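Local coordinates for protein beta-gamma-crystallin (Geodia cydonium, PDB 4IAU) that is of unknown function but belongs to the beta/gamma-crystallin family and binds a calcium ion in a Greek key domain, at residues G85-K90 with E98-N103; P106-G111 with D154-M159; S115-Q120 with P140-N145; L125-D130 with L149-D154. All blocks are in the same frame, centred on the assembly; numbering follows the deposited sequence. Where two conformers were deposited one is given.

Interaction 1 of 4, residues G85-K90 with E98-N103. With CA (calcium ion), chain B.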
loop_
_atom_site.group_PDB
_atom_site.type_symbol
_atom_site.label_atom_id
_atom_site.label_comp_id
_atom_site.label_asym_id
_atom_site.label_seq_id
_atom_site.Cartn_x
_atom_site.Cartn_y
_atom_site.Cartn_z
ATOM N N GLY A 85 -4.113 -10.647 4.287
ATOM C CA GLY A 85 -4.213 -9.896 5.550
ATOM C C GLY A 85 -4.266 -8.421 5.302
ATOM O O GLY A 85 -5.120 -7.959 4.511
ATOM N N ALA A 86 -3.400 -7.649 5.940
ATOM C CA ALA A 86 -3.433 -6.200 5.892
ATOM C C ALA A 86 -1.998 -5.685 5.724
ATOM O O ALA A 86 -1.047 -6.312 6.186
ATOM C CB ALA A 86 -4.029 -5.614 7.160
ATOM N N THR A 87 -1.869 -4.503 5.105
ATOM C CA THR A 87 -0.588 -3.786 5.038
ATOM C C THR A 87 -0.811 -2.373 5.584
ATOM O O THR A 87 -1.802 -1.739 5.262
ATOM C CB THR A 87 -0.009 -3.737 3.614
ATOM O OG1 THR A 87 0.260 -5.043 3.176
ATOM C CG2 THR A 87 1.297 -2.985 3.525
ATOM N N LEU A 88 0.138 -1.949 6.435
ATOM C CA LEU A 88 0.164 -0.643 7.056
ATOM C C LEU A 88 1.238 0.233 6.389
ATOM O O LEU A 88 2.273 -0.304 5.978
ATOM C CB LEU A 88 0.464 -0.761 8.538
ATOM C CG LEU A 88 -0.447 -1.733 9.292
ATOM C CD1 LEU A 88 -0.020 -1.747 10.765
ATOM C CD2 LEU A 88 -1.892 -1.352 9.151
ATOM N N TYR A 89 1.005 1.524 6.361
ATOM C CA TYR A 89 1.908 2.460 5.686
ATOM C C TYR A 89 2.187 3.658 6.573
ATOM O O TYR A 89 1.310 4.148 7.316
ATOM C CB TYR A 89 1.281 2.927 4.376
ATOM C CG TYR A 89 1.008 1.817 3.421
ATOM C CD1 TYR A 89 1.953 1.406 2.499
ATOM C CD2 TYR A 89 -0.226 1.150 3.403
ATOM C CE1 TYR A 89 1.699 0.370 1.592
ATOM C CE2 TYR A 89 -0.482 0.124 2.527
ATOM C CZ TYR A 89 0.491 -0.271 1.616
ATOM O OH TYR A 89 0.177 -1.305 0.759
ATOM N N LYS A 90 3.426 4.132 6.498
ATOM C CA LYS A 90 3.864 5.263 7.330
ATOM C C LYS A 90 3.154 6.552 6.949
ATOM O O LYS A 90 2.853 7.370 7.807
ATOM C CB LYS A 90 5.369 5.445 7.182
ATOM C CG LYS A 90 5.930 6.561 8.042
ATOM C CD LYS A 90 7.422 6.727 7.898
ATOM C CE LYS A 90 7.958 7.789 8.810
ATOM N NZ LYS A 90 9.430 7.985 8.577
ATOM N N GLU A 98 6.315 0.453 4.560
ATOM C CA GLU A 98 5.181 -0.423 4.735
ATOM C C GLU A 98 5.529 -1.563 5.714
ATOM O O GLU A 98 6.696 -1.894 5.963
ATOM C CB GLU A 98 4.713 -1.035 3.399
ATOM C CG GLU A 98 5.667 -2.058 2.812
ATOM C CD GLU A 98 5.243 -2.681 1.509
ATOM O OE1 GLU A 98 4.024 -2.665 1.183
ATOM O OE2 GLU A 98 6.125 -3.180 0.773
ATOM N N LEU A 99 4.469 -2.163 6.235
ATOM C CA LEU A 99 4.559 -3.309 7.124
ATOM C C LEU A 99 3.409 -4.242 6.817
ATOM O O LEU A 99 2.228 -3.866 6.887
ATOM C CB LEU A 99 4.498 -2.885 8.597
ATOM C CG LEU A 99 4.487 -4.010 9.594
ATOM C CD1 LEU A 99 5.795 -4.770 9.595
ATOM C CD2 LEU A 99 4.134 -3.447 10.962
ATOM N N ASP A 100 3.719 -5.490 6.447
ATOM C CA ASP A 100 2.740 -6.503 6.170
ATOM C C ASP A 100 2.321 -7.242 7.449
ATOM O O ASP A 100 3.162 -7.665 8.255
ATOM C CB ASP A 100 3.298 -7.538 5.202
ATOM C CG ASP A 100 3.497 -7.001 3.776
ATOM O OD1 ASP A 100 2.742 -6.093 3.376
ATOM O OD2 ASP A 100 4.362 -7.533 3.077
ATOM N N LEU A 101 0.997 -7.399 7.606
ATOM C CA LEU A 101 0.359 -8.132 8.674
ATOM C C LEU A 101 -0.434 -9.284 8.105
ATOM O O LEU A 101 -1.627 -9.165 7.800
ATOM C CB LEU A 101 -0.587 -7.278 9.537
ATOM C CG LEU A 101 0.058 -6.465 10.656
ATOM C CD1 LEU A 101 1.039 -5.408 10.179
ATOM C CD2 LEU A 101 -0.996 -5.840 11.529
ATOM N N PRO A 102 0.199 -10.472 7.998
ATOM C CA PRO A 102 -0.605 -11.684 7.698
ATOM C C PRO A 102 -1.471 -12.106 8.884
ATOM O O PRO A 102 -2.441 -12.816 8.680
ATOM C CB PRO A 102 0.490 -12.725 7.424
ATOM C CG PRO A 102 1.701 -12.271 8.142
ATOM C CD PRO A 102 1.640 -10.799 8.055
ATOM N N ASN A 103 -1.067 -11.696 10.078
ATOM C CA ASN A 103 -1.719 -12.118 11.300
ATOM C C ASN A 103 -1.543 -10.978 12.324
ATOM O O ASN A 103 -0.991 -9.916 12.018
ATOM C CB ASN A 103 -1.244 -13.446 11.823
ATOM C CG ASN A 103 -2.460 -14.140 12.514
ATOM O OD1 ASN A 103 -3.256 -13.762 13.430
ATOM N ND2 ASN A 103 -2.763 -15.293 11.869
HETATM CA CA CA B . 2.805 8.732 9.643
HETATM O O HOH W 1 2.350 -1.993 -0.765
HETATM O O HOH W 2 5.003 9.148 10.358
#
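Thr87 and Asp100 lie side by side on one face of the antiparallel pair formed by 86-89 and 98-101, and the hydroxyl of the first donates to the carboxylate of the second, OG1 to OD1 2.7 Å. The bond reaches OD1 on its anti side, 21° out of the carboxylate plane, while OD2 takes a salt bridge from Lys80, so both oxygens are gripped. A valine here would probably leave Asp100 OD1 without its short bond and the carboxylate freer to turn about its link to Lys80. Next along the same face, the Glu98 side chain begins with CB packed 3.6 Å from Leu88 O and 3.8 Å from Tyr89 CE1. CG sits between the backbone N and the carbonyl carbon (chi1 70°), and from there the chain runs extended, alongside the tyrosine and pointing the same way, with carboxylate and ring planes 33° apart. At the tip OE1 passes 3.6 Å from Thr87 CG2 and accepts from a water that also accepts from Tyr89 OH and sits at the ring edge, in its plane; OE2 has a long, weak ion pair with Lys80. The other face is apolar: Leu88 CD1 meets Leu101 CD1 at 3.9 Å, and both residues also touch Met159. Between the faces, paired backbone bonds join Ala86 with Leu101 and Leu88 with Leu99. Lys90 O, next to Tyr89, binds calcium at 2.3 Å. Such a beta hairpin, whose first segment also supplies a metal-binding carbonyl, is the opening of a beta/gamma-crystallin Greek key.

Interaction 2 of 4, residues P106-G111 with D154-M159. With CA (calcium ion), chain B.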
loop_
_atom_site.group_PDB
_atom_site.type_symbol
_atom_site.label_atom_id
_atom_site.label_comp_id
_atom_site.label_asym_id
_atom_site.label_seq_id
_atom_site.Cartn_x
_atom_site.Cartn_y
_atom_site.Cartn_z
ATOM N N PRO A 106 1.571 -7.492 17.784
ATOM C CA PRO A 106 1.455 -6.825 19.047
ATOM C C PRO A 106 2.291 -5.558 19.194
ATOM O O PRO A 106 2.214 -4.898 20.226
ATOM C CB PRO A 106 1.942 -7.915 20.052
ATOM C CG PRO A 106 3.011 -8.620 19.252
ATOM C CD PRO A 106 2.456 -8.673 17.843
ATOM N N ARG A 107 3.138 -5.280 18.210
ATOM C CA ARG A 107 4.073 -4.165 18.403
ATOM C C ARG A 107 4.502 -3.641 17.025
ATOM O O ARG A 107 5.449 -4.128 16.402
ATOM C CB ARG A 107 5.269 -4.560 19.252
ATOM C CG ARG A 107 6.098 -3.341 19.591
ATOM C CD ARG A 107 6.662 -3.479 20.966
ATOM N NE ARG A 107 7.687 -2.490 21.193
ATOM C CZ ARG A 107 8.505 -2.438 22.208
ATOM N NH1 ARG A 107 8.315 -3.310 23.191
ATOM N NH2 ARG A 107 9.447 -1.506 22.280
ATOM N N ILE A 108 3.777 -2.635 16.578
ATOM C CA ILE A 108 3.973 -1.962 15.299
ATOM C C ILE A 108 4.855 -0.747 15.509
ATOM O O ILE A 108 4.551 0.106 16.357
ATOM C CB ILE A 108 2.621 -1.551 14.721
ATOM C CG1 ILE A 108 1.748 -2.758 14.461
ATOM C CG2 ILE A 108 2.791 -0.665 13.478
ATOM C CD1 ILE A 108 0.291 -2.500 14.353
ATOM N N ASP A 109 5.936 -0.627 14.762
ATOM C CA ASP A 109 6.930 0.399 14.919
ATOM C C ASP A 109 7.491 0.812 13.538
ATOM O O ASP A 109 8.608 0.421 13.227
ATOM C CB ASP A 109 8.028 -0.095 15.901
ATOM C CG ASP A 109 8.982 0.962 16.415
ATOM O OD1 ASP A 109 8.954 2.125 15.946
ATOM O OD2 ASP A 109 9.825 0.600 17.279
ATOM N N ILE A 110 6.777 1.605 12.751
ATOM C CA ILE A 110 7.182 2.035 11.397
ATOM C C ILE A 110 7.361 3.555 11.337
ATOM O O ILE A 110 7.509 4.086 10.218
ATOM C CB ILE A 110 6.247 1.560 10.295
ATOM C CG1 ILE A 110 4.882 2.161 10.332
ATOM C CG2 ILE A 110 6.237 0.032 10.298
ATOM C CD1 ILE A 110 3.997 1.781 9.110
ATOM N N GLY A 111 7.421 4.228 12.459
ATOM C CA GLY A 111 7.576 5.679 12.458
ATOM C C GLY A 111 6.249 6.375 12.387
ATOM O O GLY A 111 6.264 7.593 12.134
ATOM N N ASP A 154 -0.509 8.426 13.520
ATOM C CA ASP A 154 0.745 7.977 14.124
ATOM C C ASP A 154 0.541 7.215 15.429
ATOM O O ASP A 154 1.542 6.957 16.062
ATOM C CB ASP A 154 1.740 9.143 14.233
ATOM C CG ASP A 154 2.125 9.667 12.870
ATOM O OD1 ASP A 154 2.006 8.934 11.879
ATOM O OD2 ASP A 154 2.646 10.824 12.785
ATOM N N ALA A 155 -0.610 6.795 15.781
ATOM C CA ALA A 155 -0.905 6.167 17.053
ATOM C C ALA A 155 -1.105 4.676 17.056
ATOM O O ALA A 155 -1.084 4.059 18.135
ATOM C CB ALA A 155 -2.116 6.855 17.692
ATOM N N LEU A 156 -1.336 4.048 15.912
ATOM C CA LEU A 156 -1.606 2.619 15.897
ATOM C C LEU A 156 -0.388 1.851 16.381
ATOM O O LEU A 156 0.679 1.957 15.740
ATOM C CB LEU A 156 -2.005 2.183 14.498
ATOM C CG LEU A 156 -2.345 0.702 14.318
ATOM C CD1 LEU A 156 -3.605 0.344 15.100
ATOM C CD2 LEU A 156 -2.523 0.366 12.854
ATOM N N LYS A 157 -0.530 1.047 17.412
ATOM C CA LYS A 157 0.558 0.319 18.025
ATOM C C LYS A 157 0.393 -1.175 18.031
ATOM O O LYS A 157 1.414 -1.899 18.140
ATOM C CB LYS A 157 0.827 0.837 19.440
ATOM C CG LYS A 157 1.630 2.113 19.454
ATOM C CD LYS A 157 1.934 2.547 20.914
ATOM C CE LYS A 157 2.906 3.714 20.966
ATOM N NZ LYS A 157 2.422 4.944 20.279
ATOM N N SER A 158 -0.801 -1.729 17.951
ATOM C CA SER A 158 -0.993 -3.141 17.825
ATOM C C SER A 158 -2.295 -3.403 17.091
ATOM O O SER A 158 -3.192 -2.532 17.075
ATOM C CB SER A 158 -0.933 -3.886 19.151
ATOM O OG SER A 158 -1.898 -3.459 20.080
HETATM N N MSE A 159 -2.396 -4.573 16.458
HETATM C CA MSE A 159 -3.528 -4.902 15.607
HETATM C C MSE A 159 -3.716 -6.396 15.668
HETATM O O MSE A 159 -2.840 -7.143 15.295
HETATM C CB MSE A 159 -3.295 -4.328 14.204
HETATM C CG MSE A 159 -4.448 -4.457 13.248
HETATM SE SE MSE A 159 -4.114 -3.322 11.711
HETATM C CE MSE A 159 -5.195 -4.237 10.436
HETATM CA CA CA B . 2.805 8.732 9.643
HETATM O O HOH W 2 5.003 9.148 10.358
#
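Lys157 O is the polar atom that gathers the loop 106-111: it accepts Ile108 N at 2.9 Å and also meets the CA-H of Arg107 in a longer contact. The amide hydrogen is well aimed (170°), but the donor stands above the carbonyl plane, 38° out of it. Lys157 belongs to a classic beta bulge, in which it and Ser158 both face Tyr126 of the neighbouring strand, at the point where strand 158-161 of the Greek key domain begins. From the same residue that donates the bond, the Ile108 side chain turns toward 154-159. CG1 is anti to the carbonyl carbon (chi1 -62°) and carries CD1 across the bulge to Ser158 CA at 3.8 Å, Leu156 CG at 4.1 Å and CB of Met159, present as selenomethionine, at 4.0 Å; Leu88 and Leu99 of the adjoining sheet touch the same isoleucine. An alanine here is likely to open a gap between Leu156 and Met159 where the CD1 methyl now sits. At the far end the segments meet through the metal rather than directly. Asp154 OD1 ligates calcium at 2.4 Å, and a water on the same ion donates to Gly111 O at 2.7 Å.

Interaction 3 of 4, residues S115-Q120 with P140-N145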
loop_
_atom_site.group_PDB
_atom_site.type_symbol
_atom_site.label_atom_id
_atom_site.label_comp_id
_atom_site.label_asym_id
_atom_site.label_seq_id
_atom_site.Cartn_x
_atom_site.Cartn_y
_atom_site.Cartn_z
ATOM N N SER A 115 -1.872 5.110 7.110
ATOM C CA SER A 115 -2.871 4.554 6.211
ATOM C C SER A 115 -2.733 3.036 6.202
ATOM O O SER A 115 -1.758 2.467 6.722
ATOM C CB SER A 115 -2.791 5.135 4.793
ATOM O OG SER A 115 -1.540 4.843 4.171
ATOM N N ALA A 116 -3.736 2.357 5.602
ATOM C CA ALA A 116 -3.730 0.902 5.589
ATOM C C ALA A 116 -4.614 0.379 4.467
ATOM O O ALA A 116 -5.622 0.993 4.126
ATOM C CB ALA A 116 -4.238 0.298 6.887
ATOM N N LEU A 117 -4.244 -0.796 3.961
ATOM C CA LEU A 117 -5.068 -1.584 3.083
ATOM C C LEU A 117 -5.359 -2.907 3.771
ATOM O O LEU A 117 -4.433 -3.655 4.057
ATOM C CB LEU A 117 -4.388 -1.840 1.728
ATOM C CG LEU A 117 -4.197 -0.581 0.903
ATOM C CD1 LEU A 117 -3.295 -0.864 -0.309
ATOM C CD2 LEU A 117 -5.534 -0.023 0.434
ATOM N N ILE A 118 -6.647 -3.194 4.019
ATOM C CA ILE A 118 -7.026 -4.465 4.622
ATOM C C ILE A 118 -7.667 -5.295 3.523
ATOM O O ILE A 118 -8.754 -4.964 3.030
ATOM C CB ILE A 118 -7.956 -4.322 5.831
ATOM C CG1 ILE A 118 -7.332 -3.413 6.891
ATOM C CG2 ILE A 118 -8.256 -5.700 6.381
ATOM C CD1 ILE A 118 -8.129 -3.239 8.166
ATOM N N SER A 119 -7.004 -6.383 3.134
ATOM C CA SER A 119 -7.546 -7.264 2.109
ATOM C C SER A 119 -8.365 -8.403 2.701
ATOM O O SER A 119 -9.343 -8.842 2.095
ATOM C CB SER A 119 -6.445 -7.828 1.209
ATOM O OG SER A 119 -6.985 -8.710 0.219
ATOM N N GLN A 120 -7.978 -8.925 3.848
ATOM C CA GLN A 120 -8.627 -10.086 4.415
ATOM C C GLN A 120 -8.612 -9.951 5.923
ATOM O O GLN A 120 -7.650 -9.458 6.493
ATOM C CB GLN A 120 -7.878 -11.370 4.030
ATOM C CG GLN A 120 -8.667 -12.638 4.148
ATOM C CD GLN A 120 -7.787 -13.832 3.808
ATOM O OE1 GLN A 120 -7.950 -14.473 2.729
ATOM N NE2 GLN A 120 -6.697 -14.218 4.418
ATOM N N PRO A 140 -12.032 -5.695 5.734
ATOM C CA PRO A 140 -11.489 -5.340 4.425
ATOM C C PRO A 140 -11.919 -3.965 3.974
ATOM O O PRO A 140 -13.084 -3.571 4.102
ATOM C CB PRO A 140 -12.021 -6.453 3.528
ATOM C CG PRO A 140 -12.122 -7.645 4.425
ATOM C CD PRO A 140 -12.596 -7.062 5.753
ATOM N N GLY A 141 -10.985 -3.219 3.414
ATOM C CA GLY A 141 -11.252 -1.892 2.953
ATOM C C GLY A 141 -9.960 -1.146 2.628
ATOM O O GLY A 141 -8.838 -1.610 2.825
ATOM N N VAL A 142 -10.206 0.063 2.134
ATOM C CA VAL A 142 -9.153 1.017 1.720
ATOM C C VAL A 142 -9.206 2.191 2.682
ATOM O O VAL A 142 -10.242 2.866 2.788
ATOM C CB VAL A 142 -9.409 1.456 0.277
ATOM C CG1 VAL A 142 -8.435 2.506 -0.150
ATOM C CG2 VAL A 142 -9.362 0.248 -0.654
ATOM N N TYR A 143 -8.127 2.441 3.410
ATOM C CA TYR A 143 -8.113 3.419 4.496
ATOM C C TYR A 143 -6.975 4.419 4.243
ATOM O O TYR A 143 -5.832 4.182 4.607
ATOM C CB TYR A 143 -7.984 2.713 5.841
ATOM C CG TYR A 143 -9.045 1.690 6.067
ATOM C CD1 TYR A 143 -10.324 2.030 6.514
ATOM C CD2 TYR A 143 -8.807 0.338 5.823
ATOM C CE1 TYR A 143 -11.290 1.105 6.708
ATOM C CE2 TYR A 143 -9.769 -0.591 6.026
ATOM C CZ TYR A 143 -11.017 -0.241 6.456
ATOM O OH TYR A 143 -12.019 -1.162 6.688
ATOM N N VAL A 144 -7.277 5.535 3.559
ATOM C CA VAL A 144 -6.252 6.411 3.072
ATOM C C VAL A 144 -5.637 7.319 4.144
ATOM O O VAL A 144 -4.606 7.946 3.879
ATOM C CB VAL A 144 -6.726 7.298 1.887
ATOM C CG1 VAL A 144 -7.151 6.473 0.707
ATOM C CG2 VAL A 144 -7.809 8.267 2.335
ATOM N N ASN A 145 -6.241 7.361 5.321
ATOM C CA ASN A 145 -5.702 8.131 6.434
ATOM C C ASN A 145 -6.057 7.389 7.724
ATOM O O ASN A 145 -6.826 6.440 7.757
ATOM C CB ASN A 145 -6.217 9.600 6.385
ATOM C CG ASN A 145 -7.733 9.695 6.454
ATOM O OD1 ASN A 145 -8.393 8.870 6.957
ATOM N ND2 ASN A 145 -8.338 10.663 5.759
#
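Ile118 CG1 and Tyr143 CG both lie opposite the carbonyl carbon, beside the backbone N (chi1 -56° and -55°), which brings the isoleucine's CD1 and the tyrosine ring together on one face of the sheet. This is the strand exchange of the crystallin Greek key domain: strand 141-143, from the second motif, completes the four-stranded sheet of the first by running antiparallel to 115-118. Ile118 CD1 comes to 3.8 Å from Tyr143 CE2, an oblique approach to the ring. The opposite face holds Leu117 and Val142 side by side, touching CD2 to CG1 at 3.9 Å. Four backbone bonds tie the strands: Ala116 and Tyr143 exchange two, and Ile118 and Gly141 exchange two more. Gly141 N meets Ile118 O in its carbonyl plane, on a lone pair, at 2.9 Å. Just before Gly141, Pro140 turns its CA-H to the same Ile118 O, CA to O 3.1 Å. At the other end Ser115 lays its CB 3.2 Å from Tyr143 O and near Val144 O, while its hydroxyl bonds to His91 O and Phe94 N. The tyrosine hydroxyl bonds to Gly139 O and folds back over Gly141, where a CB would fall just 2.7 Å from Tyr143 OH.

Interaction 4 of 4, residues L125-D130 with L149-D154. With CA (calcium ion), chain B.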
loop_
_atom_site.group_PDB
_atom_site.type_symbol
_atom_site.label_atom_id
_atom_site.label_comp_id
_atom_site.label_asym_id
_atom_site.label_seq_id
_atom_site.Cartn_x
_atom_site.Cartn_y
_atom_site.Cartn_z
ATOM N N LEU A 125 -7.927 -2.715 16.330
ATOM C CA LEU A 125 -6.840 -1.759 16.235
ATOM C C LEU A 125 -6.709 -1.014 17.569
ATOM O O LEU A 125 -7.699 -0.442 18.053
ATOM C CB LEU A 125 -7.117 -0.739 15.137
ATOM C CG LEU A 125 -6.875 -1.281 13.705
ATOM C CD1 LEU A 125 -7.823 -2.374 13.292
ATOM C CD2 LEU A 125 -6.948 -0.112 12.740
ATOM N N TYR A 126 -5.484 -0.953 18.075
ATOM C CA TYR A 126 -5.158 -0.418 19.396
ATOM C C TYR A 126 -4.100 0.649 19.316
ATOM O O TYR A 126 -3.177 0.594 18.482
ATOM C CB TYR A 126 -4.624 -1.544 20.291
ATOM C CG TYR A 126 -5.528 -2.684 20.529
ATOM C CD1 TYR A 126 -5.597 -3.721 19.601
ATOM C CD2 TYR A 126 -6.291 -2.809 21.704
ATOM C CE1 TYR A 126 -6.436 -4.809 19.838
ATOM C CE2 TYR A 126 -7.120 -3.888 21.938
ATOM C CZ TYR A 126 -7.190 -4.889 20.992
ATOM O OH TYR A 126 -7.970 -5.993 21.153
ATOM N N GLU A 127 -4.169 1.638 20.211
ATOM C CA GLU A 127 -3.221 2.738 20.320
ATOM C C GLU A 127 -2.217 2.466 21.472
ATOM O O GLU A 127 -1.508 3.356 21.883
ATOM C CB GLU A 127 -3.923 4.033 20.489
ATOM C CG GLU A 127 -4.705 4.462 19.257
ATOM C CD GLU A 127 -5.249 5.891 19.390
ATOM O OE1 GLU A 127 -4.968 6.590 20.376
ATOM O OE2 GLU A 127 -6.013 6.278 18.501
ATOM N N GLN A 128 -2.170 1.230 21.945
ATOM C CA GLN A 128 -1.133 0.741 22.851
ATOM C C GLN A 128 -0.602 -0.554 22.328
ATOM O O GLN A 128 -1.297 -1.231 21.546
ATOM C CB GLN A 128 -1.738 0.544 24.258
ATOM C CG GLN A 128 -2.137 1.816 24.927
ATOM C CD GLN A 128 -2.794 1.581 26.261
ATOM O OE1 GLN A 128 -2.186 0.968 27.174
ATOM N NE2 GLN A 128 -4.012 2.090 26.347
ATOM N N TYR A 129 0.605 -0.935 22.714
ATOM C CA TYR A 129 1.150 -2.214 22.318
ATOM C C TYR A 129 0.359 -3.347 22.965
ATOM O O TYR A 129 -0.307 -3.218 24.016
ATOM C CB TYR A 129 2.621 -2.287 22.719
ATOM C CG TYR A 129 3.500 -1.271 22.069
ATOM C CD1 TYR A 129 3.518 -1.136 20.678
ATOM C CD2 TYR A 129 4.328 -0.467 22.824
ATOM C CE1 TYR A 129 4.339 -0.199 20.068
ATOM C CE2 TYR A 129 5.149 0.449 22.208
ATOM C CZ TYR A 129 5.137 0.599 20.837
ATOM O OH TYR A 129 6.004 1.475 20.197
ATOM N N ASP A 130 0.450 -4.525 22.349
ATOM C CA ASP A 130 0.015 -5.774 22.946
ATOM C C ASP A 130 -1.444 -5.773 23.339
ATOM O O ASP A 130 -1.856 -6.432 24.301
ATOM C CB ASP A 130 0.928 -6.184 24.137
ATOM C CG ASP A 130 0.812 -7.621 24.489
ATOM O OD1 ASP A 130 0.579 -8.450 23.587
ATOM O OD2 ASP A 130 1.106 -7.916 25.678
ATOM N N LEU A 149 -9.343 4.532 9.817
ATOM C CA LEU A 149 -9.110 3.341 10.681
ATOM C C LEU A 149 -9.645 3.452 12.090
ATOM O O LEU A 149 -9.704 2.417 12.753
ATOM C CB LEU A 149 -7.639 3.006 10.854
ATOM C CG LEU A 149 -6.904 2.606 9.645
ATOM C CD1 LEU A 149 -5.361 2.622 9.800
ATOM C CD2 LEU A 149 -7.326 1.194 9.144
ATOM N N GLY A 150 -10.072 4.575 12.520
ATOM C CA GLY A 150 -10.559 4.750 13.880
ATOM C C GLY A 150 -9.460 5.027 14.821
ATOM O O GLY A 150 -9.705 4.844 15.993
ATOM N N VAL A 151 -8.270 5.478 14.366
ATOM C CA VAL A 151 -7.180 5.784 15.281
ATOM C C VAL A 151 -6.646 7.176 14.990
ATOM O O VAL A 151 -6.786 7.706 13.892
ATOM C CB VAL A 151 -6.066 4.719 15.181
ATOM C CG1 VAL A 151 -6.573 3.393 15.723
ATOM C CG2 VAL A 151 -5.515 4.558 13.765
ATOM N N ALA A 152 -5.976 7.724 15.988
ATOM C CA ALA A 152 -5.261 8.976 15.775
ATOM C C ALA A 152 -4.090 8.724 14.822
ATOM O O ALA A 152 -3.535 7.654 14.710
ATOM C CB ALA A 152 -4.794 9.506 17.119
ATOM N N ASN A 153 -3.714 9.798 14.131
ATOM C CA ASN A 153 -2.562 9.694 13.259
ATOM C C ASN A 153 -1.330 9.302 14.072
ATOM O O ASN A 153 -1.116 9.796 15.193
ATOM C CB ASN A 153 -2.299 10.994 12.506
ATOM C CG ASN A 153 -1.264 10.845 11.438
ATOM O OD1 ASN A 153 -1.360 9.888 10.628
ATOM N ND2 ASN A 153 -0.288 11.714 11.388
ATOM N N ASP A 154 -0.509 8.426 13.520
ATOM C CA ASP A 154 0.745 7.977 14.124
ATOM C C ASP A 154 0.541 7.215 15.429
ATOM O O ASP A 154 1.542 6.957 16.062
ATOM C CB ASP A 154 1.740 9.143 14.233
ATOM C CG ASP A 154 2.125 9.667 12.870
ATOM O OD1 ASP A 154 2.006 8.934 11.879
ATOM O OD2 ASP A 154 2.646 10.824 12.785
HETATM CA CA CA B . 2.805 8.732 9.643
HETATM O O HOH W 3 -8.376 4.458 18.666
HETATM O O HOH W 2 5.003 9.148 10.358
#
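Glu127 stretches its side chain past Val151, the two sliding by each other in opposite directions, to set its carboxylate on the backbone of Ala152. Glu127 CG swings beside its own backbone N (chi1 -68°) and the chain is extended beyond it, which brings OE2 to 2.9 Å from Ala152 N. The N-H points almost straight at the oxygen (174°) yet comes from above the carboxylate plane, 39° out of it. A water adds a second grip on OE2 and also donates to Gly150 O, linking the glutamate to the Schellman turn that ends helix 146-149. Further inside, Leu125 and Leu149 meet at about a right angle, the CD2 branch of Leu125 lying 3.7 Å from Leu149 CB. Of the two methyls of Val151 it is CG1, on the far side of CA-CB from the carbonyl carbon, that touches both Leu125 CB at 4.2 Å and Glu127 CG at 4.1 Å. The contact joins the turn that leads from the helix to the calcium ligand Asp154 to strand 123-126. Its chemistry is layered: a buried apolar contact inside and, at the solvent-facing edge, an oxygen that accepts from an amide and a water, consistent with an ionised carboxylate.

All four contacts belong to one two-motif crystallin domain. Interactions 1 and 3 build a single sheet, joined where Thr87 N bonds to Leu117 O at 2.9 Å, while interactions 2 and 4, with centres about 7 Å apart, tie the loops around the other sheet: Ser158 OG reaches Gln128 O at 2.7 Å. Met159 stands between the sheets, its CE lying 3.8 Å from Ile118 CD1, and Leu149 of interaction 4 packs on Tyr143 of interaction 3. The calcium ion is bound by both motifs: Lys90 of interaction 1 and Asp154, shared by interactions 2 and 4, are ligands, with Gly112 and Ser114 completing the protein ligands.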